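Long-range contacts in vinylacetyl-CoA Delta-isomerase (PDB 6VJR), which binds FAD and a [4Fe-4S] cluster and probably acts as an oxygen-tolerant archaeal 4-hydroxybutyryl-CoA dehydratase with vinylacetyl-CoA delta-isomerase activity: residues A[285-290]-A[354-359]; A[289-294]-A[360-365]; A[108-113]-A[279-284]. One frame throughout, in Å; residues are numbered along the deposited sequence. Where two conformers were deposited one is given.

Interaction 1: residues A[285-290]-A[354-359]. With FE (Fe (III) ion), chain I.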
loop_
_atom_site.group_PDB
_atom_site.type_symbol
_atom_site.label_atom_id
_atom_site.label_comp_id
_atom_site.label_asym_id
_atom_site.label_seq_id
_atom_site.Cartn_x
_atom_site.Cartn_y
_atom_site.Cartn_z
ATOM N N PHE A 285 -11.212 -28.503 1.804
ATOM C CA PHE A 285 -11.883 -27.720 2.823
ATOM C C PHE A 285 -11.466 -26.258 2.720
ATOM O O PHE A 285 -12.315 -25.340 2.679
ATOM C CB PHE A 285 -11.612 -28.247 4.222
ATOM C CG PHE A 285 -12.089 -27.287 5.282
ATOM C CD1 PHE A 285 -13.437 -27.102 5.506
ATOM C CD2 PHE A 285 -11.186 -26.415 5.871
ATOM C CE1 PHE A 285 -13.871 -26.217 6.460
ATOM C CE2 PHE A 285 -11.615 -25.485 6.805
ATOM C CZ PHE A 285 -12.957 -25.363 7.084
ATOM N N THR A 286 -10.153 -26.047 2.680
ATOM C CA THR A 286 -9.643 -24.691 2.575
ATOM C C THR A 286 -10.023 -24.028 1.253
ATOM O O THR A 286 -10.216 -22.809 1.217
ATOM C CB THR A 286 -8.147 -24.561 2.876
ATOM O OG1 THR A 286 -7.373 -25.322 1.945
ATOM C CG2 THR A 286 -7.846 -24.941 4.314
ATOM N N CYS A 287 -10.094 -24.782 0.169
ATOM C CA CYS A 287 -10.541 -24.241 -1.103
ATOM C C CYS A 287 -11.924 -23.607 -0.934
ATOM O O CYS A 287 -12.135 -22.468 -1.347
ATOM C CB CYS A 287 -10.583 -25.367 -2.126
ATOM S SG CYS A 287 -11.082 -24.859 -3.784
ATOM N N TYR A 288 -12.893 -24.363 -0.398
ATOM C CA TYR A 288 -14.200 -23.784 -0.164
ATOM C C TYR A 288 -14.125 -22.607 0.795
ATOM O O TYR A 288 -14.720 -21.531 0.573
ATOM C CB TYR A 288 -15.170 -24.813 0.404
ATOM C CG TYR A 288 -15.649 -25.905 -0.551
ATOM C CD1 TYR A 288 -16.456 -25.632 -1.639
ATOM C CD2 TYR A 288 -15.203 -27.210 -0.399
ATOM C CE1 TYR A 288 -16.871 -26.633 -2.482
ATOM C CE2 TYR A 288 -15.635 -28.226 -1.224
ATOM C CZ TYR A 288 -16.406 -27.928 -2.325
ATOM O OH TYR A 288 -16.838 -28.934 -3.156
ATOM N N HIS A 289 -13.495 -22.860 1.940
ATOM C CA HIS A 289 -13.620 -21.918 3.035
ATOM C C HIS A 289 -12.930 -20.579 2.732
ATOM O O HIS A 289 -13.438 -19.534 3.154
ATOM C CB HIS A 289 -13.176 -22.512 4.357
ATOM C CG HIS A 289 -13.760 -21.775 5.514
ATOM N ND1 HIS A 289 -15.109 -21.669 5.765
ATOM C CD2 HIS A 289 -13.150 -21.026 6.455
ATOM C CE1 HIS A 289 -15.268 -20.865 6.836
ATOM N NE2 HIS A 289 -14.080 -20.467 7.271
ATOM N N ARG A 290 -11.846 -20.605 1.959
ATOM C CA ARG A 290 -11.106 -19.392 1.610
ATOM C C ARG A 290 -11.964 -18.439 0.774
ATOM O O ARG A 290 -11.719 -17.249 0.767
ATOM C CB ARG A 290 -9.773 -19.752 0.957
ATOM C CG ARG A 290 -8.771 -20.159 2.028
ATOM C CD ARG A 290 -7.441 -20.603 1.530
ATOM N NE ARG A 290 -6.612 -21.054 2.645
ATOM C CZ ARG A 290 -5.594 -21.887 2.524
ATOM N NH1 ARG A 290 -5.091 -22.153 1.343
ATOM N NH2 ARG A 290 -5.117 -22.481 3.584
ATOM N N VAL A 354 -20.158 -33.564 -6.414
ATOM C CA VAL A 354 -20.114 -32.238 -5.814
ATOM C C VAL A 354 -19.270 -31.309 -6.697
ATOM O O VAL A 354 -18.314 -31.737 -7.318
ATOM C CB VAL A 354 -19.589 -32.255 -4.358
ATOM C CG1 VAL A 354 -18.130 -32.678 -4.271
ATOM C CG2 VAL A 354 -19.787 -30.939 -3.638
ATOM N N TYR A 355 -19.627 -30.027 -6.729
ATOM C CA TYR A 355 -18.839 -28.979 -7.370
ATOM C C TYR A 355 -17.857 -28.376 -6.360
ATOM O O TYR A 355 -18.209 -28.136 -5.193
ATOM C CB TYR A 355 -19.725 -27.896 -7.994
ATOM C CG TYR A 355 -20.189 -28.270 -9.387
ATOM C CD1 TYR A 355 -20.974 -29.397 -9.609
ATOM C CD2 TYR A 355 -19.797 -27.526 -10.495
ATOM C CE1 TYR A 355 -21.322 -29.775 -10.895
ATOM C CE2 TYR A 355 -20.140 -27.894 -11.777
ATOM C CZ TYR A 355 -20.905 -29.026 -11.975
ATOM O OH TYR A 355 -21.276 -29.419 -13.224
ATOM N N LEU A 356 -16.624 -28.173 -6.819
ATOM C CA LEU A 356 -15.567 -27.484 -6.074
ATOM C C LEU A 356 -15.251 -26.167 -6.768
ATOM O O LEU A 356 -15.044 -26.116 -7.976
ATOM C CB LEU A 356 -14.356 -28.419 -6.042
ATOM C CG LEU A 356 -13.116 -27.893 -5.311
ATOM C CD1 LEU A 356 -13.388 -27.805 -3.817
ATOM C CD2 LEU A 356 -11.927 -28.749 -5.564
ATOM N N ASN A 357 -15.184 -25.083 -5.999
ATOM C CA ASN A 357 -14.828 -23.788 -6.526
ATOM C C ASN A 357 -13.355 -23.767 -6.950
ATOM O O ASN A 357 -12.556 -24.640 -6.621
ATOM C CB ASN A 357 -15.087 -22.713 -5.472
ATOM C CG ASN A 357 -14.310 -23.007 -4.219
ATOM O OD1 ASN A 357 -14.541 -23.997 -3.522
ATOM N ND2 ASN A 357 -13.359 -22.149 -3.926
ATOM N N ASP A 358 -13.006 -22.750 -7.749
ATOM C CA ASP A 358 -11.667 -22.550 -8.267
ATOM C C ASP A 358 -10.693 -22.246 -7.145
ATOM O O ASP A 358 -10.775 -21.207 -6.496
ATOM C CB ASP A 358 -11.614 -21.427 -9.290
ATOM C CG ASP A 358 -10.279 -21.343 -10.008
ATOM O OD1 ASP A 358 -9.270 -21.070 -9.324
ATOM O OD2 ASP A 358 -10.251 -21.591 -11.248
ATOM N N ASP A 359 -9.744 -23.156 -6.943
ATOM C CA ASP A 359 -8.819 -23.047 -5.815
ATOM C C ASP A 359 -7.944 -21.789 -5.890
ATOM O O ASP A 359 -7.773 -21.103 -4.886
ATOM C CB ASP A 359 -7.958 -24.289 -5.734
ATOM C CG ASP A 359 -7.154 -24.382 -4.453
ATOM O OD1 ASP A 359 -6.217 -23.558 -4.317
ATOM O OD2 ASP A 359 -7.499 -25.250 -3.640
HETATM FE FE FE I . -13.342 -18.933 8.784
HETATM O O HOH W 1 -6.738 -24.722 -0.870
#

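Interaction 2: residues A[289-294]-A[360-365]. With FE (Fe (III) ion), chain I; SF4 (iron/sulfur cluster), chain E.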
loop_
_atom_site.group_PDB
_atom_site.type_symbol
_atom_site.label_atom_id
_atom_site.label_comp_id
_atom_site.label_asym_id
_atom_site.label_seq_id
_atom_site.Cartn_x
_atom_site.Cartn_y
_atom_site.Cartn_z
ATOM N N HIS A 289 -13.495 -22.860 1.940
ATOM C CA HIS A 289 -13.620 -21.918 3.035
ATOM C C HIS A 289 -12.930 -20.579 2.732
ATOM O O HIS A 289 -13.438 -19.534 3.154
ATOM C CB HIS A 289 -13.176 -22.512 4.357
ATOM C CG HIS A 289 -13.760 -21.775 5.514
ATOM N ND1 HIS A 289 -15.109 -21.669 5.765
ATOM C CD2 HIS A 289 -13.150 -21.026 6.455
ATOM C CE1 HIS A 289 -15.268 -20.865 6.836
ATOM N NE2 HIS A 289 -14.080 -20.467 7.271
ATOM N N ARG A 290 -11.846 -20.605 1.959
ATOM C CA ARG A 290 -11.106 -19.392 1.610
ATOM C C ARG A 290 -11.964 -18.439 0.774
ATOM O O ARG A 290 -11.719 -17.249 0.767
ATOM C CB ARG A 290 -9.773 -19.752 0.957
ATOM C CG ARG A 290 -8.771 -20.159 2.028
ATOM C CD ARG A 290 -7.441 -20.603 1.530
ATOM N NE ARG A 290 -6.612 -21.054 2.645
ATOM C CZ ARG A 290 -5.594 -21.887 2.524
ATOM N NH1 ARG A 290 -5.091 -22.153 1.343
ATOM N NH2 ARG A 290 -5.117 -22.481 3.584
ATOM N N ARG A 291 -13.035 -18.918 0.121
ATOM C CA ARG A 291 -13.946 -17.978 -0.519
ATOM C C ARG A 291 -15.327 -17.870 0.146
ATOM O O ARG A 291 -16.159 -17.063 -0.301
ATOM C CB ARG A 291 -14.040 -18.121 -2.024
ATOM C CG ARG A 291 -14.385 -19.458 -2.601
ATOM C CD ARG A 291 -15.893 -19.776 -2.702
ATOM N NE ARG A 291 -16.424 -20.395 -1.491
ATOM C CZ ARG A 291 -17.599 -21.073 -1.435
ATOM N NH1 ARG A 291 -18.462 -21.092 -2.468
ATOM N NH2 ARG A 291 -17.917 -21.694 -0.320
ATOM N N SER A 292 -15.533 -18.560 1.275
ATOM C CA SER A 292 -16.631 -18.252 2.174
ATOM C C SER A 292 -16.465 -16.893 2.830
ATOM O O SER A 292 -17.449 -16.336 3.352
ATOM C CB SER A 292 -16.846 -19.395 3.161
ATOM O OG SER A 292 -17.427 -20.494 2.446
ATOM N N TYR A 293 -15.236 -16.354 2.764
ATOM C CA TYR A 293 -14.927 -15.020 3.295
ATOM C C TYR A 293 -15.641 -13.890 2.559
ATOM O O TYR A 293 -15.529 -12.745 2.971
ATOM C CB TYR A 293 -13.418 -14.737 3.435
ATOM C CG TYR A 293 -12.882 -15.605 4.548
ATOM C CD1 TYR A 293 -12.907 -15.159 5.861
ATOM C CD2 TYR A 293 -12.412 -16.875 4.295
ATOM C CE1 TYR A 293 -12.558 -15.970 6.912
ATOM C CE2 TYR A 293 -12.049 -17.711 5.332
ATOM C CZ TYR A 293 -12.173 -17.272 6.634
ATOM O OH TYR A 293 -11.925 -18.114 7.643
ATOM N N VAL A 294 -16.448 -14.194 1.542
ATOM C CA VAL A 294 -17.470 -13.266 1.078
ATOM C C VAL A 294 -18.360 -12.783 2.236
ATOM O O VAL A 294 -18.902 -11.675 2.206
ATOM C CB VAL A 294 -18.274 -13.922 -0.033
ATOM C CG1 VAL A 294 -19.593 -13.212 -0.318
ATOM C CG2 VAL A 294 -17.422 -14.022 -1.273
ATOM N N MET A 360 -7.385 -21.503 -7.048
ATOM C CA MET A 360 -6.523 -20.352 -7.205
ATOM C C MET A 360 -7.274 -19.085 -6.822
ATOM O O MET A 360 -6.776 -18.286 -6.044
ATOM C CB MET A 360 -5.954 -20.236 -8.626
ATOM C CG MET A 360 -5.206 -18.954 -8.833
ATOM S SD MET A 360 -3.643 -18.806 -7.979
ATOM C CE MET A 360 -2.516 -19.365 -9.269
ATOM N N LEU A 361 -8.477 -18.920 -7.348
ATOM C CA LEU A 361 -9.220 -17.709 -7.055
ATOM C C LEU A 361 -9.690 -17.626 -5.600
ATOM O O LEU A 361 -9.820 -16.523 -5.075
ATOM C CB LEU A 361 -10.352 -17.545 -8.043
ATOM C CG LEU A 361 -9.930 -17.395 -9.499
ATOM C CD1 LEU A 361 -11.111 -17.444 -10.426
ATOM C CD2 LEU A 361 -9.232 -16.053 -9.638
ATOM N N ALA A 362 -9.927 -18.783 -4.956
ATOM C CA ALA A 362 -10.182 -18.802 -3.525
ATOM C C ALA A 362 -8.971 -18.242 -2.772
ATOM O O ALA A 362 -9.146 -17.549 -1.782
ATOM C CB ALA A 362 -10.519 -20.169 -3.039
ATOM N N GLN A 363 -7.750 -18.598 -3.178
ATOM C CA GLN A 363 -6.558 -18.092 -2.481
ATOM C C GLN A 363 -6.531 -16.582 -2.558
ATOM O O GLN A 363 -6.160 -15.893 -1.603
ATOM C CB GLN A 363 -5.275 -18.672 -3.059
ATOM C CG GLN A 363 -5.229 -20.180 -3.180
ATOM C CD GLN A 363 -5.582 -20.872 -1.903
ATOM O OE1 GLN A 363 -5.145 -20.467 -0.805
ATOM N NE2 GLN A 363 -6.348 -21.948 -2.048
ATOM N N VAL A 364 -6.852 -16.063 -3.732
ATOM C CA VAL A 364 -6.854 -14.626 -3.952
ATOM C C VAL A 364 -7.905 -13.917 -3.093
ATOM O O VAL A 364 -7.667 -12.867 -2.529
ATOM C CB VAL A 364 -7.058 -14.396 -5.465
ATOM C CG1 VAL A 364 -7.296 -12.918 -5.723
ATOM C CG2 VAL A 364 -5.897 -14.944 -6.290
ATOM N N CYS A 365 -9.109 -14.493 -2.998
ATOM C CA CYS A 365 -10.148 -13.959 -2.139
ATOM C C CYS A 365 -9.619 -13.845 -0.705
ATOM O O CYS A 365 -9.588 -12.781 -0.088
ATOM C CB CYS A 365 -11.389 -14.822 -2.205
ATOM S SG CYS A 365 -12.725 -14.249 -1.122
HETATM FE FE FE I . -13.342 -18.933 8.784
HETATM FE FE1 SF4 E . -16.227 -18.009 8.631
HETATM FE FE2 SF4 E . -17.542 -15.646 8.141
HETATM FE FE3 SF4 E . -18.103 -17.003 10.289
HETATM FE FE4 SF4 E . -19.011 -17.862 7.915
HETATM S S1 SF4 E . -19.675 -16.025 9.011
HETATM S S2 SF4 E . -17.981 -19.171 9.574
HETATM S S3 SF4 E . -17.166 -17.333 6.591
HETATM S S4 SF4 E . -16.053 -16.137 9.809
#

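Interaction 3: residues A[108-113]-A[279-284]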
loop_
_atom_site.group_PDB
_atom_site.type_symbol
_atom_site.label_atom_id
_atom_site.label_comp_id
_atom_site.label_asym_id
_atom_site.label_seq_id
_atom_site.Cartn_x
_atom_site.Cartn_y
_atom_site.Cartn_z
ATOM N N ASN A 108 -19.007 -30.373 2.209
ATOM C CA ASN A 108 -18.753 -30.341 0.781
ATOM C C ASN A 108 -17.402 -31.012 0.474
ATOM O O ASN A 108 -17.286 -31.780 -0.459
ATOM C CB ASN A 108 -18.941 -28.932 0.241
ATOM C CG ASN A 108 -20.404 -28.663 -0.084
ATOM O OD1 ASN A 108 -20.863 -28.872 -1.208
ATOM N ND2 ASN A 108 -21.164 -28.227 0.902
ATOM N N SER A 109 -16.369 -30.686 1.249
ATOM C CA SER A 109 -15.050 -31.262 1.043
ATOM C C SER A 109 -15.015 -32.764 1.340
ATOM O O SER A 109 -14.354 -33.554 0.641
ATOM C CB SER A 109 -14.010 -30.458 1.827
ATOM O OG SER A 109 -14.174 -30.520 3.239
ATOM N N LEU A 110 -15.722 -33.182 2.390
ATOM C CA LEU A 110 -15.801 -34.608 2.712
ATOM C C LEU A 110 -16.532 -35.402 1.650
ATOM O O LEU A 110 -16.191 -36.560 1.438
ATOM C CB LEU A 110 -16.444 -34.812 4.061
ATOM C CG LEU A 110 -15.542 -34.526 5.243
ATOM C CD1 LEU A 110 -16.379 -34.378 6.497
ATOM C CD2 LEU A 110 -14.467 -35.608 5.403
ATOM N N HIS A 111 -17.502 -34.788 0.972
ATOM C CA HIS A 111 -18.272 -35.539 -0.002
ATOM C C HIS A 111 -17.348 -36.079 -1.100
ATOM O O HIS A 111 -17.362 -37.273 -1.413
ATOM C CB HIS A 111 -19.371 -34.650 -0.578
ATOM C CG HIS A 111 -20.330 -35.354 -1.453
ATOM N ND1 HIS A 111 -20.029 -35.646 -2.763
ATOM C CD2 HIS A 111 -21.579 -35.836 -1.226
ATOM C CE1 HIS A 111 -21.097 -36.256 -3.314
ATOM N NE2 HIS A 111 -22.045 -36.388 -2.403
ATOM N N SER A 112 -16.478 -35.216 -1.639
ATOM C CA SER A 112 -15.559 -35.639 -2.689
ATOM C C SER A 112 -14.405 -36.482 -2.139
ATOM O O SER A 112 -13.982 -37.430 -2.781
ATOM C CB SER A 112 -15.036 -34.471 -3.495
ATOM O OG SER A 112 -14.215 -33.608 -2.730
ATOM N N THR A 113 -13.879 -36.133 -0.965
ATOM C CA THR A 113 -12.701 -36.806 -0.438
ATOM C C THR A 113 -13.049 -38.256 -0.074
ATOM O O THR A 113 -12.306 -39.176 -0.406
ATOM C CB THR A 113 -12.133 -36.048 0.752
ATOM O OG1 THR A 113 -11.820 -34.711 0.367
ATOM C CG2 THR A 113 -10.872 -36.744 1.230
ATOM N N SER A 279 -4.079 -34.550 3.100
ATOM C CA SER A 279 -3.765 -33.335 2.361
ATOM C C SER A 279 -4.909 -32.998 1.400
ATOM O O SER A 279 -5.271 -31.840 1.262
ATOM C CB SER A 279 -2.437 -33.448 1.654
ATOM O OG SER A 279 -2.475 -34.525 0.733
ATOM N N MET A 280 -5.541 -34.013 0.796
ATOM C CA MET A 280 -6.684 -33.763 -0.089
ATOM C C MET A 280 -7.840 -33.081 0.666
ATOM O O MET A 280 -8.436 -32.088 0.205
ATOM C CB MET A 280 -7.184 -35.066 -0.712
ATOM C CG MET A 280 -8.374 -34.888 -1.598
ATOM S SD MET A 280 -9.032 -36.416 -2.303
ATOM C CE MET A 280 -7.716 -36.899 -3.432
ATOM N N LEU A 281 -8.132 -33.596 1.868
ATOM C CA LEU A 281 -9.237 -33.064 2.646
ATOM C C LEU A 281 -8.915 -31.625 3.035
ATOM O O LEU A 281 -9.775 -30.761 2.963
ATOM C CB LEU A 281 -9.520 -33.912 3.875
ATOM C CG LEU A 281 -10.640 -33.388 4.768
ATOM C CD1 LEU A 281 -11.944 -33.313 3.982
ATOM C CD2 LEU A 281 -10.743 -34.315 5.975
ATOM N N VAL A 282 -7.709 -31.377 3.539
ATOM C CA VAL A 282 -7.362 -30.002 3.932
ATOM C C VAL A 282 -7.428 -29.032 2.747
ATOM O O VAL A 282 -7.935 -27.915 2.853
ATOM C CB VAL A 282 -5.980 -29.987 4.578
ATOM C CG1 VAL A 282 -5.486 -28.590 4.868
ATOM C CG2 VAL A 282 -5.916 -30.824 5.849
ATOM N N GLU A 283 -6.867 -29.464 1.611
ATOM C CA GLU A 283 -6.878 -28.675 0.387
ATOM C C GLU A 283 -8.295 -28.305 -0.018
ATOM O O GLU A 283 -8.577 -27.163 -0.347
ATOM C CB GLU A 283 -6.186 -29.411 -0.751
ATOM C CG GLU A 283 -6.105 -28.616 -2.045
ATOM C CD GLU A 283 -5.155 -29.232 -3.076
ATOM O OE1 GLU A 283 -4.457 -28.507 -3.805
ATOM O OE2 GLU A 283 -5.045 -30.458 -3.124
ATOM N N ARG A 284 -9.184 -29.299 -0.048
ATOM C CA ARG A 284 -10.527 -29.013 -0.485
ATOM C C ARG A 284 -11.361 -28.226 0.511
ATOM O O ARG A 284 -12.111 -27.339 0.103
ATOM C CB ARG A 284 -11.182 -30.310 -0.933
ATOM C CG ARG A 284 -10.469 -30.954 -2.108
ATOM C CD ARG A 284 -11.224 -32.114 -2.657
ATOM N NE ARG A 284 -10.420 -32.702 -3.721
ATOM C CZ ARG A 284 -10.678 -33.829 -4.318
ATOM N NH1 ARG A 284 -11.777 -34.470 -4.020
ATOM N NH2 ARG A 284 -9.846 -34.290 -5.229
#

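Interaction 1: residues A[285-290]-A[354-359]
The ring of Tyr288 meets three successive residues of 354-359, each in a different way. Over one face lies the methyl CD1 of Leu356, 3.7 Å from the Tyr288 ring centroid and displaced toward the rim, a CH-pi contact. At the edge, near the ring plane, is the carbonyl oxygen of Tyr355, which accepts a short hydrogen bond of 2.6 Å from Tyr288 OH; the hydroxyl approaches from above the carbonyl plane. The amide of Asn357 meets the ring obliquely, its plane 43° from that of the ring and its OD1 3.1 Å from Tyr288 CD1. The other end of this amide holds the helix backbone: Asn357 ND2 donates to Cys287 O at 2.9 Å along a nearly straight path (165°), with the acceptor almost in the amide plane. Asn357 can reach back in this way because its CG is placed between its own backbone N and carbonyl carbon (chi1 58°). ND2 has a second acceptor in Ser343 OG, so both of its hydrogens can be used and the flip of the amide is fixed. The thiol of Cys287 fills the space beside these groups, SG lying 3.7 Å from Leu356 CD1. A water then extends the contact, donating to Thr286 OG1 and to OD2 of Asp359, itself a partner of Gln363. On the far side of the helix His289 NE2 binds the iron ion at 2.3 Å. Asp358 is the N-cap of helix 359-369 and also forms a salt bridge with Arg493. The contact thus sets helix 278-292 against the second strand of the small antiparallel pair 348-349/355-356 and the turn into helix 359-369, with helices 77-94 and 101-121 packing on Tyr288 as well.

Interaction 2: residues A[289-294]-A[360-365]
Arg290 reaches across to Gln363 with its NH1, which donates to Gln363 OE1 at 2.7 Å. The bond is somewhat bent (143°), and the oxygen lies at the edge of the guanidinium while the two flat groups stand almost perpendicular, 86° apart. Gln363 bends back at chi2 (-52°), which brings OE1 to the end of the extended Arg290 chain. Nearer the backbones the packing is close: Arg290 CB lies 3.6 Å from the carbonyl oxygen Ala362 O, and Ala362 CB is 4.0 Å from Arg291 CG. The small side chain of Ala362 lets the two backbones come this near, the CA atoms of Arg291 and Ala362 being 4.9 Å apart. Cys365 SG rests against the backbone of 290-291, 3.7 Å from Arg290 O. Behind this interface the same short segment carries metal ligands. His289 and Tyr293, four residues apart in the sequence, both reach the iron ion, Tyr293 OH binding it at 2.0 Å, and Glu443 is a further ligand. Ser292 O approaches the iron-sulfur cluster to 3.4 Å from its S3. Such a site, next to a flavin in a helical domain of the acyl-CoA dehydrogenase clan, is consistent with the assigned dehydratase chemistry. Several second-shell groups position these residues. Asp105 OD2 accepts bonds from both His289 ND1 and Ser292 OG. Arg290 NH2 is bonded to Ala448 O, and Gln363 NE2 to Asp359 OD1, which keeps OE1 of Gln363 turned toward the arginine. The bent chain of Arg291 leads away from Ala362 to Gln83 and Ser344. Farther out, Leu361 and Val364 of helix 359-369 pack on Ala338 and Thr335 of a second subunit.

Interaction 3: residues A[108-113]-A[279-284]
The carbonyl oxygen of Ser109, whose CB packs 3.7 Å from Arg284 C on the facing helix, is gripped twice by Thr113. The backbone N of Thr113 makes the ordinary helical bond to it, and Thr113 OG1 adds a second one at 2.8 Å from above the carbonyl plane. The same hydroxyl oxygen also packs on the facing helix, Thr113 OG1 lying 3.8 Å from Leu281 CA, while CG2 lies beside Met280 SD and close to Leu281 CB. Leu281 CD1 reaches in between the helices to touch Leu110 CD2 at 3.7 Å. The polar link across the contact is Arg284 NH1 to Ser112 OG, 2.9 Å long with an angle of 152° and the oxygen near the guanidinium plane, at its edge. The arginine is extended from CG to NE (chi3 -177°), which carries NH1 over to the serine, and Met280 SD lies over one guanidinium face, 3.5 Å above its plane and toward the rim. NH1 also forms a salt bridge with Glu116, one turn beyond Ser112. A leucine in place of Arg284 would probably leave Glu116 without its charged mate and Ser112 OG without this donor from across the interface. The axes of the two short segments come within 8.9 Å and cross at 144°, a roughly antiparallel helix pair in which Ser109 and Thr113 of helix 101-121 face the larger Arg284 and Leu281; it joins helix 101-121, starting at the cluster ligand Cys101, to helix 278-292, which carries His289 of the iron site.

Overall arrangement
From the N terminus, helix 101-121 comes first and waits until helix 278-292 to be met: interaction 3 closes a long loop whose 165 intervening residues include most of the chain's strands and lead from the N-terminal part of the fold into the helical C-terminal part. Interactions 1 and 2 start from the same stretch of that helix, sharing His289 and Arg290, and close one after the other, 64 and 66 residues on, at 354-359 and then 360-365, where strand 355-356 gives way to helix 359-369. Both follow interaction 3 in series. Helix 278-292 is the shared element, with interactions 1 and 2 touching directly and 3 adjoining 1.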